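Local structure of 2-methyl-aconitate isomerase (Shewanella oneidensis, 5K87) at residues I330-A335 with V364-V369; E182-A187 with V377-M382; A44-L49 with P101-S106; T73-I78 with Y91-V96. The protein catalyses the cis-trans isomerization of 2-methyl-aconitate by base-catalysed proton abstraction, a step in propionate breakdown through the 2-methylcitrate cycle. The protein carries 1 engineered substitution. One frame throughout, in Å; residues are numbered along the deposited sequence.

Interaction 1 (I330-A335 with V364-V369)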
loop_
_atom_site.group_PDB
_atom_site.type_symbol
_atom_site.label_atom_id
_atom_site.label_comp_id
_atom_site.label_asym_id
_atom_site.label_seq_id
_atom_site.Cartn_x
_atom_site.Cartn_y
_atom_site.Cartn_z
ATOM N N ILE A 330 -25.086 8.201 -4.337
ATOM C CA ILE A 330 -25.525 7.777 -5.663
ATOM C C ILE A 330 -26.920 7.168 -5.596
ATOM O O ILE A 330 -27.809 7.545 -6.366
ATOM C CB ILE A 330 -24.546 6.763 -6.291
ATOM C CG1 ILE A 330 -23.213 7.436 -6.601
ATOM C CG2 ILE A 330 -25.134 6.154 -7.576
ATOM C CD1 ILE A 330 -22.070 6.457 -6.807
ATOM N N GLY A 331 -27.113 6.214 -4.695
ATOM C CA GLY A 331 -28.402 5.546 -4.585
ATOM C C GLY A 331 -29.506 6.514 -4.198
ATOM O O GLY A 331 -30.627 6.451 -4.729
ATOM N N THR A 332 -29.206 7.408 -3.261
ATOM C CA THR A 332 -30.164 8.415 -2.824
ATOM C C THR A 332 -30.504 9.381 -3.958
ATOM O O THR A 332 -31.688 9.642 -4.230
ATOM C CB THR A 332 -29.634 9.188 -1.595
ATOM O OG1 THR A 332 -29.369 8.261 -0.532
ATOM C CG2 THR A 332 -30.642 10.226 -1.124
ATOM N N ALA A 333 -29.493 9.911 -4.635
ATOM C CA ALA A 333 -29.764 10.836 -5.727
ATOM C C ALA A 333 -30.524 10.142 -6.848
ATOM O O ALA A 333 -31.404 10.743 -7.490
ATOM C CB ALA A 333 -28.469 11.442 -6.263
ATOM N N ALA A 334 -30.178 8.888 -7.115
ATOM C CA ALA A 334 -30.835 8.149 -8.184
ATOM C C ALA A 334 -32.323 7.966 -7.904
ATOM O O ALA A 334 -33.122 7.853 -8.842
ATOM C CB ALA A 334 -30.178 6.807 -8.398
ATOM N N ALA A 335 -32.693 7.942 -6.627
ATOM C CA ALA A 335 -34.084 7.734 -6.221
ATOM C C ALA A 335 -34.923 9.011 -6.279
ATOM O O ALA A 335 -36.149 8.971 -6.104
ATOM C CB ALA A 335 -34.132 7.148 -4.817
ATOM N N VAL A 364 -26.905 -0.406 -5.137
ATOM C CA VAL A 364 -27.343 0.293 -3.942
ATOM C C VAL A 364 -28.833 0.576 -4.077
ATOM O O VAL A 364 -29.304 0.985 -5.144
ATOM C CB VAL A 364 -26.534 1.601 -3.715
ATOM C CG1 VAL A 364 -26.538 2.490 -4.970
ATOM C CG2 VAL A 364 -27.055 2.348 -2.506
ATOM N N GLY A 365 -29.581 0.318 -3.016
ATOM C CA GLY A 365 -31.004 0.611 -3.015
ATOM C C GLY A 365 -31.290 1.766 -2.085
ATOM O O GLY A 365 -30.711 1.843 -1.010
ATOM N N ALA A 366 -32.163 2.680 -2.492
ATOM C CA ALA A 366 -32.570 3.775 -1.619
ATOM C C ALA A 366 -34.071 3.949 -1.696
ATOM O O ALA A 366 -34.642 4.063 -2.786
ATOM C CB ALA A 366 -31.871 5.062 -1.989
ATOM N N GLN A 367 -34.699 3.968 -0.526
ATOM C CA GLN A 367 -36.151 4.016 -0.414
ATOM C C GLN A 367 -36.641 5.453 -0.239
ATOM O O GLN A 367 -36.589 6.003 0.865
ATOM C CB GLN A 367 -36.590 3.149 0.764
ATOM C CG GLN A 367 -38.089 3.061 0.978
ATOM C CD GLN A 367 -38.444 2.250 2.211
ATOM O OE1 GLN A 367 -37.566 1.730 2.904
ATOM N NE2 GLN A 367 -39.739 2.135 2.491
ATOM N N ALA A 368 -37.090 6.059 -1.338
ATOM C CA ALA A 368 -37.610 7.425 -1.323
ATOM C C ALA A 368 -39.128 7.426 -1.342
ATOM O O ALA A 368 -39.748 6.805 -2.207
ATOM C CB ALA A 368 -37.084 8.215 -2.502
ATOM N N VAL A 369 -39.720 8.120 -0.378
ATOM C CA VAL A 369 -41.169 8.222 -0.292
ATOM C C VAL A 369 -41.541 9.682 -0.092
ATOM O O VAL A 369 -40.826 10.442 0.560
ATOM C CB VAL A 369 -41.760 7.346 0.850
ATOM C CG1 VAL A 369 -41.162 5.948 0.830
ATOM C CG2 VAL A 369 -41.562 7.986 2.208
HETATM O O HOH W 1 -32.045 4.047 -5.641
#
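The flat groups at this contact are peptide units: CB of A366 sits over one face of the peptide joining G331 to T332, 3.3 Å from G331 O. A water at the rim of that peptide donates to G331 O (2.9 Å) and accepts only weakly from A366 N, the one polar link from helix to strand. The helix segment 330-334 crosses strand 364-369 at -44°, with axes 7.0 Å apart, an approach made possible by small residues. V364 turns CG1 between its own backbone N and carbonyl carbon (chi1 52°), which brings that methyl 3.6 Å from G331 CA; a CB modelled on G331 would lie 2.6 Å from V364 CG2, a clash. At the C-terminal end of segment 330-335, A335 CB nestles between A366 CB (4.2 Å) and A368 CB (3.9 Å). T332 presents its backbone rather than its hydroxyl, which bonds to V328 O one turn back. Strand 360-371 runs between strands 352-357 and 374-391, V364 pairing with V353 and G365 with I381, while V341 of helix 340-344 packs on A333 and A334. Strands curving past helix 324-334 are consistent with the diaminopimelate epimerase-like fold, with its central helix.

Interaction 2 (E182-A187 with V377-M382)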
loop_
_atom_site.group_PDB
_atom_site.type_symbol
_atom_site.label_atom_id
_atom_site.label_comp_id
_atom_site.label_asym_id
_atom_site.label_seq_id
_atom_site.Cartn_x
_atom_site.Cartn_y
_atom_site.Cartn_z
ATOM N N GLU A 182 -27.186 -1.081 6.171
ATOM C CA GLU A 182 -28.307 -0.170 5.947
ATOM C C GLU A 182 -28.035 1.181 6.581
ATOM O O GLU A 182 -27.916 1.288 7.810
ATOM C CB GLU A 182 -29.584 -0.728 6.562
ATOM C CG GLU A 182 -29.909 -2.132 6.109
ATOM C CD GLU A 182 -31.161 -2.670 6.747
ATOM O OE1 GLU A 182 -31.452 -3.867 6.552
ATOM O OE2 GLU A 182 -31.856 -1.891 7.433
ATOM N N PHE A 183 -27.986 2.209 5.741
ATOM C CA PHE A 183 -27.742 3.567 6.183
ATOM C C PHE A 183 -29.100 4.210 6.400
ATOM O O PHE A 183 -29.797 4.555 5.431
ATOM C CB PHE A 183 -26.960 4.328 5.113
ATOM C CG PHE A 183 -25.577 3.770 4.854
ATOM C CD1 PHE A 183 -25.402 2.610 4.108
ATOM C CD2 PHE A 183 -24.452 4.423 5.335
ATOM C CE1 PHE A 183 -24.121 2.110 3.859
ATOM C CE2 PHE A 183 -23.174 3.926 5.095
ATOM C CZ PHE A 183 -23.008 2.773 4.357
ATOM N N MET A 184 -29.497 4.357 7.659
ATOM C CA MET A 184 -30.820 4.888 7.978
ATOM C C MET A 184 -30.865 6.402 7.823
ATOM O O MET A 184 -29.917 7.103 8.186
ATOM C CB MET A 184 -31.201 4.521 9.410
ATOM C CG MET A 184 -31.153 3.036 9.710
ATOM S SD MET A 184 -32.156 2.013 8.614
ATOM C CE MET A 184 -33.795 2.648 8.954
ATOM N N ASN A 185 -31.977 6.899 7.277
ATOM C CA ASN A 185 -32.231 8.340 7.180
ATOM C C ASN A 185 -30.992 9.128 6.736
ATOM O O ASN A 185 -30.521 10.011 7.453
ATOM C CB ASN A 185 -32.751 8.858 8.529
ATOM C CG ASN A 185 -33.151 10.322 8.490
ATOM O OD1 ASN A 185 -33.677 10.812 7.490
ATOM N ND2 ASN A 185 -32.891 11.035 9.585
ATOM N N PRO A 186 -30.435 8.785 5.561
ATOM C CA PRO A 186 -29.115 9.318 5.204
ATOM C C PRO A 186 -29.064 10.818 4.889
ATOM O O PRO A 186 -27.979 11.390 4.981
ATOM C CB PRO A 186 -28.730 8.493 3.969
ATOM C CG PRO A 186 -30.034 8.072 3.384
ATOM C CD PRO A 186 -30.925 7.823 4.557
ATOM N N ALA A 187 -30.175 11.448 4.520
ATOM C CA ALA A 187 -30.139 12.889 4.250
ATOM C C ALA A 187 -29.676 13.672 5.477
ATOM O O ALA A 187 -30.137 13.419 6.587
ATOM C CB ALA A 187 -31.499 13.385 3.798
ATOM N N VAL A 377 -35.963 10.072 2.364
ATOM C CA VAL A 377 -35.298 8.805 2.104
ATOM C C VAL A 377 -35.130 8.044 3.406
ATOM O O VAL A 377 -34.404 8.461 4.307
ATOM C CB VAL A 377 -33.952 8.981 1.389
ATOM C CG1 VAL A 377 -33.278 7.630 1.205
ATOM C CG2 VAL A 377 -34.168 9.650 0.041
ATOM N N ILE A 378 -35.834 6.930 3.503
ATOM C CA ILE A 378 -35.895 6.159 4.730
ATOM C C ILE A 378 -34.565 5.468 5.033
ATOM O O ILE A 378 -34.111 5.445 6.181
ATOM C CB ILE A 378 -37.024 5.120 4.636
ATOM C CG1 ILE A 378 -38.378 5.830 4.528
ATOM C CG2 ILE A 378 -36.999 4.182 5.832
ATOM C CD1 ILE A 378 -39.550 4.901 4.323
ATOM N N LYS A 379 -33.957 4.903 3.999
ATOM C CA LYS A 379 -32.706 4.178 4.159
ATOM C C LYS A 379 -32.082 3.932 2.804
ATOM O O LYS A 379 -32.760 3.968 1.766
ATOM C CB LYS A 379 -32.929 2.842 4.873
ATOM C CG LYS A 379 -33.766 1.860 4.076
ATOM C CD LYS A 379 -33.717 0.454 4.669
ATOM C CE LYS A 379 -34.499 0.356 5.965
ATOM N NZ LYS A 379 -34.549 -1.049 6.475
ATOM N N ALA A 380 -30.775 3.701 2.822
ATOM C CA ALA A 380 -30.048 3.213 1.662
ATOM C C ALA A 380 -29.350 1.924 2.060
ATOM O O ALA A 380 -28.827 1.808 3.173
ATOM C CB ALA A 380 -29.045 4.235 1.189
ATOM N N ILE A 381 -29.350 0.947 1.165
ATOM C CA ILE A 381 -28.816 -0.368 1.496
ATOM C C ILE A 381 -27.833 -0.857 0.450
ATOM O O ILE A 381 -27.935 -0.520 -0.735
ATOM C CB ILE A 381 -29.942 -1.410 1.650
ATOM C CG1 ILE A 381 -30.584 -1.718 0.304
ATOM C CG2 ILE A 381 -31.000 -0.925 2.635
ATOM C CD1 ILE A 381 -31.531 -2.893 0.341
ATOM N N MET A 382 -26.845 -1.626 0.902
ATOM C CA MET A 382 -25.928 -2.293 -0.004
ATOM C C MET A 382 -25.314 -3.467 0.746
ATOM O O MET A 382 -25.425 -3.558 1.965
ATOM C CB MET A 382 -24.840 -1.329 -0.481
ATOM C CG MET A 382 -23.896 -0.899 0.626
ATOM S SD MET A 382 -22.663 0.331 0.155
ATOM C CE MET A 382 -23.696 1.781 0.038
HETATM O O HOH W 2 -32.987 10.664 4.715
#
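F183 and A380 form the hydrogen-bonded pair of two antiparallel strands whose axes lie 4.6 Å apart at 161°, flanked by the non-hydrogen-bonded pairs E182-I381 and M184-K379. F183 N gives to A380 O at 2.7 Å with an N-H...O angle of 164°, nearly along the C=O axis, and A380 N returns a bond to F183 O. Two residues on, N185 N reaches I378 O from above the carbonyl plane. Beside it a water joins three groups: it donates to N185 OD1 and V377 O and accepts from A187 N.

On one face of the sheet K379 runs alongside both E182 and M184. K379 NZ forms a salt bridge with E182 OE2 (3.0 Å), arriving from above the carboxylate plane, and the M184 chain bends twice, at chi2 and chi3 (-62°), which lays its CE 3.8 Å from K379 CE. I381 CG2 lies 3.8 Å from E182 CG.

The opposite face is apolar. A380 O lies in the plane of the F183 ring at its edge, and M382 CE approaches F183 CE1 obliquely at 3.9 Å. P186 CG meets V377 CG1 (3.9 Å), the side chains crossing at about a right angle.

V328 of helix 324-334 packs on F183, P186 and M382. The side chain of F183 is about 7 Å from a bound malonate ion, so this pairing of strands 179-184 and 374-391 borders the substrate site. E182 OE1 is bonded to H153 NE2, so both carboxylate oxygens are engaged, which with K379 would probably favour the ionised acid, while the buried side relies on packing.

Interaction 3 (A44-L49 with P101-S106)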
loop_
_atom_site.group_PDB
_atom_site.type_symbol
_atom_site.label_atom_id
_atom_site.label_comp_id
_atom_site.label_asym_id
_atom_site.label_seq_id
_atom_site.Cartn_x
_atom_site.Cartn_y
_atom_site.Cartn_z
ATOM N N ALA A 44 -3.264 14.283 20.897
ATOM C CA ALA A 44 -2.593 13.042 21.271
ATOM C C ALA A 44 -3.142 11.877 20.454
ATOM O O ALA A 44 -2.373 11.058 19.934
ATOM C CB ALA A 44 -2.738 12.774 22.752
ATOM N N ARG A 45 -4.463 11.803 20.327
ATOM C CA ARG A 45 -5.083 10.791 19.488
ATOM C C ARG A 45 -4.606 10.922 18.042
ATOM O O ARG A 45 -4.205 9.939 17.418
ATOM C CB ARG A 45 -6.601 10.921 19.557
ATOM C CG ARG A 45 -7.313 10.023 18.559
ATOM C CD ARG A 45 -8.813 10.122 18.683
ATOM N NE ARG A 45 -9.269 9.549 19.946
ATOM C CZ ARG A 45 -10.537 9.505 20.338
ATOM N NH1 ARG A 45 -10.837 8.948 21.507
ATOM N NH2 ARG A 45 -11.505 10.005 19.576
ATOM N N ASP A 46 -4.639 12.138 17.504
ATOM C CA ASP A 46 -4.267 12.340 16.114
ATOM C C ASP A 46 -2.812 11.962 15.878
ATOM O O ASP A 46 -2.491 11.319 14.885
ATOM C CB ASP A 46 -4.499 13.786 15.673
ATOM C CG ASP A 46 -5.965 14.149 15.573
ATOM O OD1 ASP A 46 -6.835 13.259 15.644
ATOM O OD2 ASP A 46 -6.259 15.358 15.394
ATOM N N ALA A 47 -1.929 12.345 16.798
ATOM C CA ALA A 47 -0.512 12.027 16.659
ATOM C C ALA A 47 -0.270 10.516 16.657
ATOM O O ALA A 47 0.561 10.016 15.896
ATOM C CB ALA A 47 0.296 12.683 17.762
ATOM N N LEU A 48 -0.980 9.801 17.522
ATOM C CA LEU A 48 -0.858 8.350 17.588
ATOM C C LEU A 48 -1.285 7.724 16.267
ATOM O O LEU A 48 -0.568 6.901 15.694
ATOM C CB LEU A 48 -1.715 7.792 18.722
ATOM C CG LEU A 48 -1.833 6.269 18.765
ATOM C CD1 LEU A 48 -0.475 5.642 18.988
ATOM C CD2 LEU A 48 -2.812 5.863 19.851
ATOM N N LEU A 49 -2.440 8.137 15.765
ATOM C CA LEU A 49 -2.979 7.548 14.548
ATOM C C LEU A 49 -2.101 7.871 13.345
ATOM O O LEU A 49 -1.881 7.026 12.481
ATOM C CB LEU A 49 -4.411 8.017 14.315
ATOM C CG LEU A 49 -5.392 7.575 15.403
ATOM C CD1 LEU A 49 -6.772 8.119 15.156
ATOM C CD2 LEU A 49 -5.441 6.080 15.475
ATOM N N PRO A 101 0.208 16.460 8.549
ATOM C CA PRO A 101 -0.009 15.888 9.880
ATOM C C PRO A 101 -1.431 16.163 10.342
ATOM O O PRO A 101 -1.659 16.927 11.281
ATOM C CB PRO A 101 1.010 16.630 10.745
ATOM C CG PRO A 101 1.140 17.967 10.081
ATOM C CD PRO A 101 0.977 17.718 8.605
ATOM N N PHE A 102 -2.380 15.512 9.675
ATOM C CA PHE A 102 -3.789 15.826 9.843
ATOM C C PHE A 102 -4.634 14.564 9.746
ATOM O O PHE A 102 -4.436 13.738 8.853
ATOM C CB PHE A 102 -4.241 16.820 8.774
ATOM C CG PHE A 102 -5.619 17.352 9.012
ATOM C CD1 PHE A 102 -5.831 18.276 10.012
ATOM C CD2 PHE A 102 -6.707 16.914 8.269
ATOM C CE1 PHE A 102 -7.090 18.776 10.261
ATOM C CE2 PHE A 102 -7.983 17.414 8.517
ATOM C CZ PHE A 102 -8.169 18.346 9.515
ATOM N N VAL A 103 -5.561 14.414 10.680
ATOM C CA VAL A 103 -6.555 13.350 10.601
ATOM C C VAL A 103 -7.915 14.027 10.494
ATOM O O VAL A 103 -8.239 14.887 11.315
ATOM C CB VAL A 103 -6.519 12.427 11.838
ATOM C CG1 VAL A 103 -7.523 11.295 11.668
ATOM C CG2 VAL A 103 -5.122 11.867 12.041
ATOM N N ASP A 104 -8.682 13.666 9.466
ATOM C CA ASP A 104 -9.975 14.286 9.216
ATOM C C ASP A 104 -11.096 13.442 9.804
ATOM O O ASP A 104 -11.231 12.259 9.479
ATOM C CB ASP A 104 -10.189 14.468 7.722
ATOM C CG ASP A 104 -11.283 15.451 7.419
ATOM O OD1 ASP A 104 -12.437 15.181 7.797
ATOM O OD2 ASP A 104 -10.999 16.488 6.789
ATOM N N TRP A 105 -11.892 14.060 10.674
ATOM C CA TRP A 105 -12.985 13.395 11.374
ATOM C C TRP A 105 -14.359 13.876 10.897
ATOM O O TRP A 105 -15.363 13.668 11.584
ATOM C CB TRP A 105 -12.864 13.623 12.889
ATOM C CG TRP A 105 -11.563 13.159 13.453
ATOM C CD1 TRP A 105 -10.439 13.917 13.659
ATOM C CD2 TRP A 105 -11.229 11.825 13.867
ATOM N NE1 TRP A 105 -9.437 13.136 14.176
ATOM C CE2 TRP A 105 -9.895 11.850 14.316
ATOM C CE3 TRP A 105 -11.935 10.615 13.915
ATOM C CZ2 TRP A 105 -9.248 10.716 14.797
ATOM C CZ3 TRP A 105 -11.289 9.486 14.388
ATOM C CH2 TRP A 105 -9.959 9.543 14.824
ATOM N N SER A 106 -14.420 14.505 9.730
ATOM C CA SER A 106 -15.669 15.102 9.257
ATOM C C SER A 106 -16.626 14.138 8.551
ATOM O O SER A 106 -17.758 14.515 8.247
ATOM C CB SER A 106 -15.381 16.303 8.345
ATOM O OG SER A 106 -14.848 15.903 7.097
HETATM O O HOH W 3 -5.458 16.322 12.898
#
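D46 and V103 form the nearest CA pair between helix segment 44-49 and segment 101-106, 6.1 Å apart. The polar contact is the bond from W105 NE1 to D46 OD1, 3.0 Å long with an N-H...O angle of 148°. D46 CG, anti to the carbonyl carbon (chi1 -70°), carries the carboxylate toward the indole N-H. The oxygen lies near the indole plane and is met on its syn side, with carboxylate and ring planes only 17° apart. A water donates to the other oxygen, D46 OD2, and accepts from V103 N, a second tie. L49 CD1 abuts the six-membered-ring edge, next to the D46 oxygen, 3.5 Å from W105 CH2, whereas R45 CD comes obliquely at 4.0 Å from W105 CZ2, its NE being bonded to A38 O. V103 CG1 lies 3.3 Å above one face of the indole, offset toward the rim. With an alanine in place of W105, D46 OD1 would probably lose its indole donor and a gap would open beside L49 and V103. W105 packs on I78 of strand 75-81 and L92 of strand 89-96, while D104 pairs with Q95, so helix 43-53 and the 103-104 strand meet alongside that hairpin.

Interaction 4 (T73-I78 with Y91-V96). Engineered in segment 73-78: E75 (natural residue Lys).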
loop_
_atom_site.group_PDB
_atom_site.type_symbol
_atom_site.label_atom_id
_atom_site.label_comp_id
_atom_site.label_asym_id
_atom_site.label_seq_id
_atom_site.Cartn_x
_atom_site.Cartn_y
_atom_site.Cartn_z
ATOM N N THR A 73 -6.577 3.132 1.920
ATOM C CA THR A 73 -5.710 2.365 2.812
ATOM C C THR A 73 -4.972 3.259 3.802
ATOM O O THR A 73 -3.929 2.861 4.323
ATOM C CB THR A 73 -4.664 1.527 2.044
ATOM O OG1 THR A 73 -3.805 2.393 1.294
ATOM C CG2 THR A 73 -5.329 0.539 1.105
ATOM N N SER A 74 -5.496 4.453 4.073
ATOM C CA SER A 74 -4.899 5.349 5.062
ATOM C C SER A 74 -6.019 5.752 6.013
ATOM O O SER A 74 -6.464 6.900 6.047
ATOM C CB SER A 74 -4.254 6.555 4.371
ATOM O OG SER A 74 -3.458 7.326 5.271
ATOM N N GLU A 75 -6.486 4.754 6.765
ATOM C CA GLU A 75 -7.779 4.788 7.444
ATOM C C GLU A 75 -7.666 4.219 8.843
ATOM O O GLU A 75 -7.025 3.176 9.053
ATOM C CB GLU A 75 -8.833 3.994 6.652
ATOM C CG GLU A 75 -9.128 4.594 5.285
ATOM C CD GLU A 75 -10.381 4.065 4.618
ATOM O OE1 GLU A 75 -10.966 3.066 5.066
ATOM O OE2 GLU A 75 -10.803 4.675 3.617
ATOM N N THR A 76 -8.315 4.892 9.790
ATOM C CA THR A 76 -8.365 4.438 11.169
ATOM C C THR A 76 -9.783 4.491 11.704
ATOM O O THR A 76 -10.606 5.302 11.258
ATOM C CB THR A 76 -7.448 5.280 12.071
ATOM O OG1 THR A 76 -7.865 6.656 12.040
ATOM C CG2 THR A 76 -5.990 5.159 11.608
ATOM N N VAL A 77 -10.059 3.618 12.667
ATOM C CA VAL A 77 -11.391 3.491 13.241
ATOM C C VAL A 77 -11.262 3.306 14.746
ATOM O O VAL A 77 -10.440 2.508 15.213
ATOM C CB VAL A 77 -12.123 2.266 12.648
ATOM C CG1 VAL A 77 -13.434 2.005 13.369
ATOM C CG2 VAL A 77 -12.352 2.439 11.150
ATOM N N ILE A 78 -12.058 4.057 15.505
ATOM C CA ILE A 78 -12.133 3.878 16.951
ATOM C C ILE A 78 -13.566 3.533 17.329
ATOM O O ILE A 78 -14.499 4.270 16.992
ATOM C CB ILE A 78 -11.685 5.145 17.703
ATOM C CG1 ILE A 78 -10.215 5.446 17.401
ATOM C CG2 ILE A 78 -11.899 4.992 19.214
ATOM C CD1 ILE A 78 -9.766 6.813 17.873
ATOM N N TYR A 91 -19.006 4.639 16.520
ATOM C CA TYR A 91 -18.016 4.476 15.460
ATOM C C TYR A 91 -17.459 5.841 15.051
ATOM O O TYR A 91 -18.205 6.703 14.579
ATOM C CB TYR A 91 -18.713 3.777 14.289
ATOM C CG TYR A 91 -18.062 3.779 12.917
ATOM C CD1 TYR A 91 -16.683 3.885 12.742
ATOM C CD2 TYR A 91 -18.852 3.657 11.779
ATOM C CE1 TYR A 91 -16.120 3.868 11.471
ATOM C CE2 TYR A 91 -18.295 3.633 10.509
ATOM C CZ TYR A 91 -16.932 3.746 10.367
ATOM O OH TYR A 91 -16.364 3.732 9.113
ATOM N N LEU A 92 -16.151 6.021 15.246
ATOM C CA LEU A 92 -15.433 7.175 14.710
ATOM C C LEU A 92 -14.480 6.735 13.612
ATOM O O LEU A 92 -13.700 5.788 13.789
ATOM C CB LEU A 92 -14.637 7.900 15.791
ATOM C CG LEU A 92 -15.428 8.793 16.743
ATOM C CD1 LEU A 92 -14.527 9.261 17.881
ATOM C CD2 LEU A 92 -16.011 9.984 15.994
ATOM N N PHE A 93 -14.555 7.416 12.476
ATOM C CA PHE A 93 -13.661 7.182 11.360
ATOM C C PHE A 93 -12.696 8.345 11.212
ATOM O O PHE A 93 -13.121 9.511 11.152
ATOM C CB PHE A 93 -14.461 7.034 10.069
ATOM C CG PHE A 93 -13.608 6.993 8.846
ATOM C CD1 PHE A 93 -12.691 5.969 8.667
ATOM C CD2 PHE A 93 -13.700 7.976 7.879
ATOM C CE1 PHE A 93 -11.876 5.920 7.545
ATOM C CE2 PHE A 93 -12.886 7.926 6.751
ATOM C CZ PHE A 93 -11.975 6.897 6.592
ATOM N N GLY A 94 -11.407 8.040 11.140
ATOM C CA GLY A 94 -10.382 9.045 10.911
ATOM C C GLY A 94 -9.684 8.825 9.584
ATOM O O GLY A 94 -9.019 7.801 9.380
ATOM N N GLN A 95 -9.846 9.774 8.670
ATOM C CA GLN A 95 -9.178 9.739 7.382
ATOM C C GLN A 95 -7.802 10.361 7.577
ATOM O O GLN A 95 -7.692 11.559 7.861
ATOM C CB GLN A 95 -9.966 10.552 6.358
ATOM C CG GLN A 95 -9.359 10.531 4.955
ATOM C CD GLN A 95 -9.531 9.189 4.285
ATOM O OE1 GLN A 95 -10.624 8.638 4.286
ATOM N NE2 GLN A 95 -8.454 8.645 3.725
ATOM N N VAL A 96 -6.751 9.558 7.453
ATOM C CA VAL A 96 -5.409 10.019 7.775
ATOM C C VAL A 96 -4.746 10.572 6.524
ATOM O O VAL A 96 -4.569 9.864 5.542
ATOM C CB VAL A 96 -4.564 8.887 8.386
ATOM C CG1 VAL A 96 -3.181 9.400 8.736
ATOM C CG2 VAL A 96 -5.261 8.325 9.621
HETATM O O HOH W 4 -11.514 7.065 2.467
#
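A beta hairpin of strands 75-81 and 89-96 carries part of the substrate site: T73, S74 and position 75, a glutamate engineered in place of the natural lysine, belong to it. T76-G94 and I78-L92 are hydrogen-bonded pairs, with strand axes 159° apart. G94 O accepts twice from one residue, from T76 N at 3.0 Å in the carbonyl plane and from T76 OG1 at 3.1 Å. The hydroxyl gets there by lying between its own N and carbonyl carbon (chi1 60°), in space a CB on G94 would invade, while T76 CG2 touches V96 CG2. Replacing T76 by a valine would remove the hydroxyl and is likely to leave G94 O with the backbone donor alone. S74 OG gives to V96 O (2.8 Å) and is also bonded to Q62 NE2.

On the other face E75 CB lies at the edge of the F93 ring, in its plane, 3.7 Å from F93 CE1, with carboxylate and ring 78° apart. A water donates to both E75 OE2 (2.7 Å) and Q95 OE1, and Q95 NE2 bonds to S71 O. V77 CG1 comes obliquely to the Y91 ring, 3.8 Å from Y91 CE1, Y91 OH being tied to C109 O.

Strand 24-30 pairs with E75 and V77. L49 of helix 43-53 packs on T76, whereas V116 of helix 113-122 meets V77 and Y91.

From the N terminus, helix segment 44-49 comes first and waits for 101-106, so interaction 3 closes a loop of about fifty residues; within it lies interaction 4, a hairpin closure with twelve residues between its segments. The two touch where strand 103-104 runs beside strand 89-96, while R45 of helix 43-53 packs on I78 and L92 of the hairpin that carries residues of the substrate site. Much later, 182-187 opens a loop of 189 residues that ends at 377-382, interaction 2, and interaction 1 falls wholly within it. These also touch, strand 360-371 lying beside 374-391. No contacts cross. The pairs follow in series, and the centres of interactions 1 and 3 lie about 33 Å apart, on opposite sides of the chain's centre.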